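PDB 6VYE: 6-phosphogluconolactonase from Trypanosoma cruzi, which probably catalyses the hydrolysis of 6-phosphogluconolactone to 6-phosphogluconate, the second step of the pentose phosphate pathway. Local coordinates for residues A[112-116]-A[138-142]; A[156-160]-A[187-191]; A[174-178]-A[206-211]. All coordinates share one frame; numbering follows the deposited sequence.

Contact 1 of 3, residues A[112-116]-A[138-142]; sequences VVPVD and YEKKI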
# COMPACT_ATOMS: atom_id res chain seq x y z
N VAL A 112 7.88 5.42 13.09
CA VAL A 112 6.42 5.32 12.89
C VAL A 112 5.95 6.66 12.37
O VAL A 112 6.09 7.63 13.10
CB VAL A 112 5.71 4.92 14.20
CG1 VAL A 112 4.21 4.84 14.01
CG2 VAL A 112 6.26 3.62 14.72
N VAL A 113 5.41 6.70 11.16
CA VAL A 113 5.11 7.98 10.47
C VAL A 113 3.65 7.96 10.03
O VAL A 113 3.36 7.69 8.87
CB VAL A 113 6.11 8.20 9.32
CG1 VAL A 113 6.09 9.63 8.83
CG2 VAL A 113 7.52 7.78 9.74
N PRO A 114 2.70 8.22 10.94
CA PRO A 114 1.27 8.26 10.61
C PRO A 114 0.90 9.52 9.81
O PRO A 114 1.67 10.48 9.81
CB PRO A 114 0.52 8.35 11.95
CG PRO A 114 1.60 8.42 13.03
CD PRO A 114 2.95 8.57 12.35
N VAL A 115 -0.23 9.50 9.13
CA VAL A 115 -0.84 10.71 8.53
C VAL A 115 -1.39 11.57 9.68
O VAL A 115 -2.04 11.01 10.57
CB VAL A 115 -1.90 10.31 7.49
CG1 VAL A 115 -2.68 11.50 6.94
CG2 VAL A 115 -1.29 9.50 6.35
N ASP A 116 -1.12 12.87 9.70
CA ASP A 116 -1.75 13.81 10.67
C ASP A 116 -3.24 13.92 10.30
O ASP A 116 -3.52 14.36 9.19
CB ASP A 116 -1.06 15.18 10.70
CG ASP A 116 -1.23 15.90 12.04
OD1 ASP A 116 -0.68 15.41 13.05
OD2 ASP A 116 -1.89 16.94 12.06
N TYR A 138 1.47 15.29 4.52
CA TYR A 138 2.11 13.96 4.51
C TYR A 138 3.19 13.93 3.43
O TYR A 138 4.28 13.41 3.70
CB TYR A 138 1.08 12.85 4.37
CG TYR A 138 1.56 11.51 4.85
CD1 TYR A 138 2.04 11.36 6.13
CD2 TYR A 138 1.47 10.39 4.05
CE1 TYR A 138 2.46 10.12 6.60
CE2 TYR A 138 1.88 9.14 4.51
CZ TYR A 138 2.39 9.01 5.78
OH TYR A 138 2.82 7.81 6.26
N GLU A 139 2.93 14.48 2.26
CA GLU A 139 3.97 14.61 1.19
C GLU A 139 5.24 15.28 1.76
O GLU A 139 6.37 14.76 1.51
CB GLU A 139 3.44 15.36 -0.02
CG GLU A 139 4.33 15.22 -1.25
CD GLU A 139 3.63 15.25 -2.61
OE1 GLU A 139 2.37 15.08 -2.68
OE2 GLU A 139 4.34 15.41 -3.62
N LYS A 140 5.10 16.39 2.50
CA LYS A 140 6.27 17.14 3.03
C LYS A 140 7.00 16.25 4.05
O LYS A 140 8.23 16.21 4.03
CB LYS A 140 5.84 18.47 3.67
CG LYS A 140 5.22 19.49 2.71
CD LYS A 140 4.42 20.58 3.48
CE LYS A 140 3.25 21.19 2.72
NZ LYS A 140 2.01 21.29 3.55
N LYS A 141 6.26 15.51 4.86
CA LYS A 141 6.83 14.61 5.89
C LYS A 141 7.66 13.53 5.18
O LYS A 141 8.82 13.35 5.54
CB LYS A 141 5.68 14.08 6.75
CG LYS A 141 6.09 13.54 8.12
CD LYS A 141 4.95 12.98 8.92
CE LYS A 141 4.24 13.98 9.79
NZ LYS A 141 2.95 13.41 10.27
N ILE A 142 7.10 12.87 4.16
CA ILE A 142 7.78 11.78 3.41
C ILE A 142 9.05 12.36 2.77
O ILE A 142 10.08 11.67 2.78
CB ILE A 142 6.86 11.14 2.35
CG1 ILE A 142 5.62 10.47 2.96
CG2 ILE A 142 7.68 10.15 1.52
CD1 ILE A 142 4.60 10.01 1.92
O HOH W 1 1.33 14.56 8.07
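The phenol oxygen of Tyr-138 is held by two backbone groups: its OH donates a 2.7 Å hydrogen bond to Val-113 O, and Phe-81 N of strand 77-85 is a second hydrogen-bond partner. This is a helix-to-loop packing in the Rossmann-like layered fold, with helix 128-146 lying against the extended 112-116 segment beside the mixed sheet. The donor sits almost in line with the carbonyl (C=O...O angle 165°), and Val-113 O in turn lies at the edge of the ring, in its plane. With CG anti to the backbone N (chi1 -159°), the ring swings off the helix toward the loop. Val-115 CG2 then sits over the centre of one face, 3.5 Å from the Tyr-138 ring centroid and 3° off the normal, a CH-pi contact over the face; Ile-142 CG1 covers the rim of the opposite face. One helical turn on, Lys-141 runs antiparallel to the Val-113 side chain, its CD 3.5 Å from Val-113 CG1. A bend at chi3 brings Lys-141 NZ within 3.2 Å of Pro-114 O, a weak hydrogen bond. A firmer one, 3.0 Å long, runs from Lys-141 NZ to the oxygen of water 1.

Contact 2 of 3, residues A[156-160]-A[187-191]; sequences AEIPV and MHRAV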
# COMPACT_ATOMS: atom_id res chain seq x y z
N ALA A 156 8.76 16.84 -11.64
CA ALA A 156 8.24 16.27 -10.37
C ALA A 156 9.34 15.46 -9.67
O ALA A 156 10.03 14.67 -10.35
CB ALA A 156 7.01 15.41 -10.62
N GLU A 157 9.49 15.67 -8.36
CA GLU A 157 10.44 14.91 -7.52
C GLU A 157 9.62 13.98 -6.60
O GLU A 157 8.69 14.42 -5.93
CB GLU A 157 11.38 15.85 -6.77
CG GLU A 157 12.83 15.60 -7.11
CD GLU A 157 13.78 16.73 -6.81
OE1 GLU A 157 13.65 17.79 -7.45
OE2 GLU A 157 14.65 16.55 -5.94
N ILE A 158 9.95 12.71 -6.63
CA ILE A 158 9.13 11.65 -6.01
C ILE A 158 10.03 10.98 -4.98
O ILE A 158 11.22 10.76 -5.22
CB ILE A 158 8.57 10.73 -7.12
CG1 ILE A 158 7.69 11.51 -8.10
CG2 ILE A 158 7.80 9.55 -6.55
CD1 ILE A 158 6.45 12.10 -7.47
N PRO A 159 9.50 10.69 -3.78
CA PRO A 159 10.18 9.80 -2.86
C PRO A 159 10.14 8.39 -3.45
O PRO A 159 9.21 8.04 -4.14
CB PRO A 159 9.39 9.96 -1.55
CG PRO A 159 8.00 10.30 -2.03
CD PRO A 159 8.19 11.13 -3.29
N VAL A 160 11.19 7.63 -3.19
CA VAL A 160 11.35 6.25 -3.69
C VAL A 160 11.24 5.36 -2.46
O VAL A 160 12.13 5.38 -1.63
CB VAL A 160 12.66 6.07 -4.47
CG1 VAL A 160 12.93 4.62 -4.83
CG2 VAL A 160 12.65 6.91 -5.73
N MET A 187 0.10 11.76 -11.65
CA MET A 187 1.48 11.37 -12.08
C MET A 187 2.50 12.44 -11.69
O MET A 187 3.67 12.24 -12.04
CB MET A 187 1.57 11.10 -13.59
CG MET A 187 0.95 9.76 -14.04
SD MET A 187 1.36 8.19 -13.14
CE MET A 187 -0.09 7.23 -13.58
N HIS A 188 2.14 13.48 -10.94
CA HIS A 188 3.13 14.51 -10.49
C HIS A 188 3.27 14.50 -8.96
O HIS A 188 4.40 14.33 -8.49
CB HIS A 188 2.81 15.83 -11.19
CG HIS A 188 3.03 15.67 -12.66
ND1 HIS A 188 4.31 15.60 -13.21
CD2 HIS A 188 2.17 15.44 -13.68
CE1 HIS A 188 4.21 15.39 -14.51
NE2 HIS A 188 2.91 15.29 -14.82
N ARG A 189 2.16 14.55 -8.22
CA ARG A 189 2.14 14.56 -6.73
C ARG A 189 2.44 13.14 -6.20
O ARG A 189 1.97 12.16 -6.80
CB ARG A 189 0.77 14.99 -6.20
CG ARG A 189 0.18 16.29 -6.73
CD ARG A 189 1.10 17.49 -6.77
NE ARG A 189 2.11 17.48 -5.72
CZ ARG A 189 3.26 18.15 -5.78
NH1 ARG A 189 3.54 18.92 -6.82
NH2 ARG A 189 4.13 18.06 -4.78
N ALA A 190 3.19 13.02 -5.10
CA ALA A 190 3.52 11.72 -4.46
C ALA A 190 2.30 11.20 -3.68
O ALA A 190 2.20 9.98 -3.51
CB ALA A 190 4.70 11.88 -3.55
N VAL A 191 1.46 12.12 -3.16
CA VAL A 191 0.30 11.87 -2.26
C VAL A 191 -0.90 12.68 -2.78
O VAL A 191 -0.73 13.80 -3.26
CB VAL A 191 0.59 12.28 -0.81
CG1 VAL A 191 -0.45 11.69 0.13
CG2 VAL A 191 2.01 11.92 -0.37
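Ile-158 reaches across to the backbone of His-188 with the last atom of its side chain, a small worked example of how a short strand and a loop pack mainly through methyls and ring carbons set against backbone and side-chain atoms. Its CB points along the interface rather than into it. CG1 leaves beside the backbone N, anti to the carbonyl carbon (chi1 -60°), and CG2 turns off along the other branch, making no close approach to 187-191. A second turn at chi2 (-64°) brings Ile-158 CD1 toward 187-191, where it lies 3.2 Å from His-188 O, a close carbon-oxygen contact, and 4.1 Å from Ala-190 N. Ile-158 CD1 is also 4.3 Å from Ala-190 CB.

The flanking residues extend this seam in both directions. Ala-156 CB, in a poorly ordered part of the chain, approaches His-188 ND1 at 3.7 Å, at the edge of the imidazole and near its plane, and the same Ala-156 CB lies 3.5 Å from His-188 O. Beyond Ile-158, the Pro-159 ring presents CD to Ala-190 CB at 3.6 Å, with CG slightly farther off. The polar work is done by outside partners: Glu-139 accepts from Ala-190 N and forms a salt bridge with Arg-189.

In the fold, the short strand 157-158 pairs with 149-150 in a two-stranded antiparallel sheet, and the contact joins this small sheet to the entrance of edge strand 191-194. Ile-212 of helix 211-215 touches Ile-158, while Ile-142 of helix 128-146 packs against Pro-159.

Contact 3 of 3, residues A[174-178]-A[206-211]; sequences TASIF and RVTLTP. With PO4 (phosphate ion), chain D.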
# COMPACT_ATOMS: atom_id res chain seq x y z
N THR A 174 -6.86 -0.07 -5.27
CA THR A 174 -5.75 -0.34 -4.33
C THR A 174 -5.43 0.98 -3.65
O THR A 174 -5.80 2.04 -4.20
CB THR A 174 -4.61 -1.07 -5.03
OG1 THR A 174 -3.76 -1.46 -3.96
CG2 THR A 174 -3.81 -0.21 -5.99
N ALA A 175 -4.79 0.90 -2.47
CA ALA A 175 -4.64 2.00 -1.50
C ALA A 175 -6.01 2.65 -1.33
O ALA A 175 -6.93 1.91 -0.94
CB ALA A 175 -3.55 2.93 -1.94
N SER A 176 -6.14 3.95 -1.55
CA SER A 176 -7.45 4.62 -1.75
C SER A 176 -7.43 5.30 -3.14
O SER A 176 -7.98 6.43 -3.30
CB SER A 176 -7.81 5.54 -0.60
OG SER A 176 -8.31 4.78 0.51
N ILE A 177 -6.86 4.61 -4.11
CA ILE A 177 -6.91 5.04 -5.54
C ILE A 177 -8.18 4.43 -6.17
O ILE A 177 -8.18 3.25 -6.48
CB ILE A 177 -5.61 4.68 -6.28
CG1 ILE A 177 -4.37 5.20 -5.55
CG2 ILE A 177 -5.67 5.23 -7.70
CD1 ILE A 177 -3.07 4.61 -6.08
N PHE A 178 -9.21 5.26 -6.37
CA PHE A 178 -10.53 4.92 -6.96
C PHE A 178 -10.67 5.60 -8.31
O PHE A 178 -10.20 6.74 -8.50
CB PHE A 178 -11.63 5.36 -5.98
CG PHE A 178 -11.68 4.61 -4.66
CD1 PHE A 178 -11.10 5.13 -3.52
CD2 PHE A 178 -12.36 3.40 -4.55
CE1 PHE A 178 -11.15 4.45 -2.30
CE2 PHE A 178 -12.39 2.71 -3.34
CZ PHE A 178 -11.79 3.24 -2.21
N ARG A 206 -10.02 9.92 2.14
CA ARG A 206 -8.74 9.24 2.43
C ARG A 206 -7.61 10.04 1.81
O ARG A 206 -7.85 10.76 0.80
CB ARG A 206 -8.72 7.82 1.89
CG ARG A 206 -9.74 6.91 2.57
CD ARG A 206 -10.89 6.68 1.65
NE ARG A 206 -11.81 5.70 2.18
CZ ARG A 206 -11.77 4.41 1.97
NH1 ARG A 206 -10.76 3.87 1.31
NH2 ARG A 206 -12.70 3.62 2.48
N VAL A 207 -6.46 9.99 2.49
CA VAL A 207 -5.17 10.44 1.93
C VAL A 207 -4.55 9.16 1.39
O VAL A 207 -4.73 8.14 2.04
CB VAL A 207 -4.31 11.12 3.01
CG1 VAL A 207 -2.93 11.48 2.50
CG2 VAL A 207 -5.03 12.35 3.56
N THR A 208 -3.91 9.21 0.22
CA THR A 208 -3.41 8.02 -0.47
C THR A 208 -2.13 8.40 -1.22
O THR A 208 -2.04 9.54 -1.73
CB THR A 208 -4.47 7.38 -1.41
OG1 THR A 208 -3.94 6.18 -1.97
CG2 THR A 208 -4.92 8.28 -2.54
N LEU A 209 -1.22 7.44 -1.31
CA LEU A 209 -0.11 7.47 -2.27
C LEU A 209 -0.73 7.34 -3.66
O LEU A 209 -1.85 6.75 -3.82
CB LEU A 209 0.89 6.35 -2.00
CG LEU A 209 1.58 6.37 -0.63
CD1 LEU A 209 2.59 5.22 -0.57
CD2 LEU A 209 2.26 7.70 -0.32
N THR A 210 0.00 7.89 -4.63
CA THR A 210 -0.47 8.02 -6.01
C THR A 210 0.12 6.87 -6.82
O THR A 210 1.07 6.20 -6.40
CB THR A 210 -0.08 9.40 -6.53
OG1 THR A 210 1.35 9.52 -6.47
CG2 THR A 210 -0.77 10.49 -5.75
N PRO A 211 -0.41 6.62 -8.02
CA PRO A 211 0.22 5.66 -8.93
C PRO A 211 1.72 5.97 -9.15
O PRO A 211 2.52 5.06 -9.09
CB PRO A 211 -0.67 5.74 -10.19
CG PRO A 211 -2.01 6.18 -9.65
CD PRO A 211 -1.67 7.18 -8.55
P PO4 D . -11.06 0.33 1.43
O1 PO4 D . -9.96 1.15 0.70
O2 PO4 D . -10.45 -0.87 2.07
O3 PO4 D . -12.10 -0.17 0.45
O4 PO4 D . -11.74 1.24 2.44
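A phosphate-binding pocket, consistent with the site that takes the phosphate of the sugar substrate in this family, is built where the 174-178 loop meets strand 206-209. The ion held there probably came from the crystallisation liquor. Arg-206 grips it with both terminal nitrogens: NH2 lies 2.6 Å from phosphate O4, and NH1 lies 2.9 Å from phosphate O1, with a weak further bond from NH1 to O4. His-173 NE2 and Arg-85 NH2 also hydrogen-bond to the ion, and Arg-206 NH2 is bonded to Pro-202 O as well. Arg-206 NH1 also donates to Ser-176 OG at 2.7 Å (N-H...O angle 153°), the hydroxyl lying near the guanidinium plane; Asp-83 is a second partner of that OG. Phe-178 CE1 lies 3.7 Å from Arg-206 NH1, which sits at the edge of the ring, the ring plane turned 73° from the guanidinium.

Strand 206-209 runs antiparallel to both its neighbours, 77-85 and 191-194, in the mixed sheet of this Rossmann-like fold, and the loop crosses it at about a right angle. Here Thr-208, its OG1 anti to the backbone N (chi1 -176°), accepts from Ser-176 N at 3.2 Å and donates a hydrogen bond to Leu-209 O at 2.8 Å, so one hydroxyl bridges loop and strand. Farther from the ion, Ile-177 crosses the Thr-208 side chain and slides past Pro-211, its CD1 reaching Pro-211 CD at 3.8 Å.

Overall arrangement
Following the chain from the N terminus, contact 1 closes first, its 112-116 segment being covered by helix 128-146 after a largely helical excursion. Contacts 2 and 3 come later and cross: 156-160 opens, 174-178 follows, then 187-191 closes contact 2 and 206-211 closes contact 3. Contact 2 loops around strand 163-167, contact 3 around edge strand 191-194, and the two share the chain from 174-178 to 187-191. Helix 128-146, which supplies one side of contact 1, also reaches the other two, Ile-142 packing on Val-191 and Leu-209; Val-115 meets Val-207. Between contacts 2 and 3, Thr-210 OG1 hydrogen-bonds to Arg-189 O. Together they join the helical layer, the small two-stranded sheet and the antiparallel edge of the main sheet.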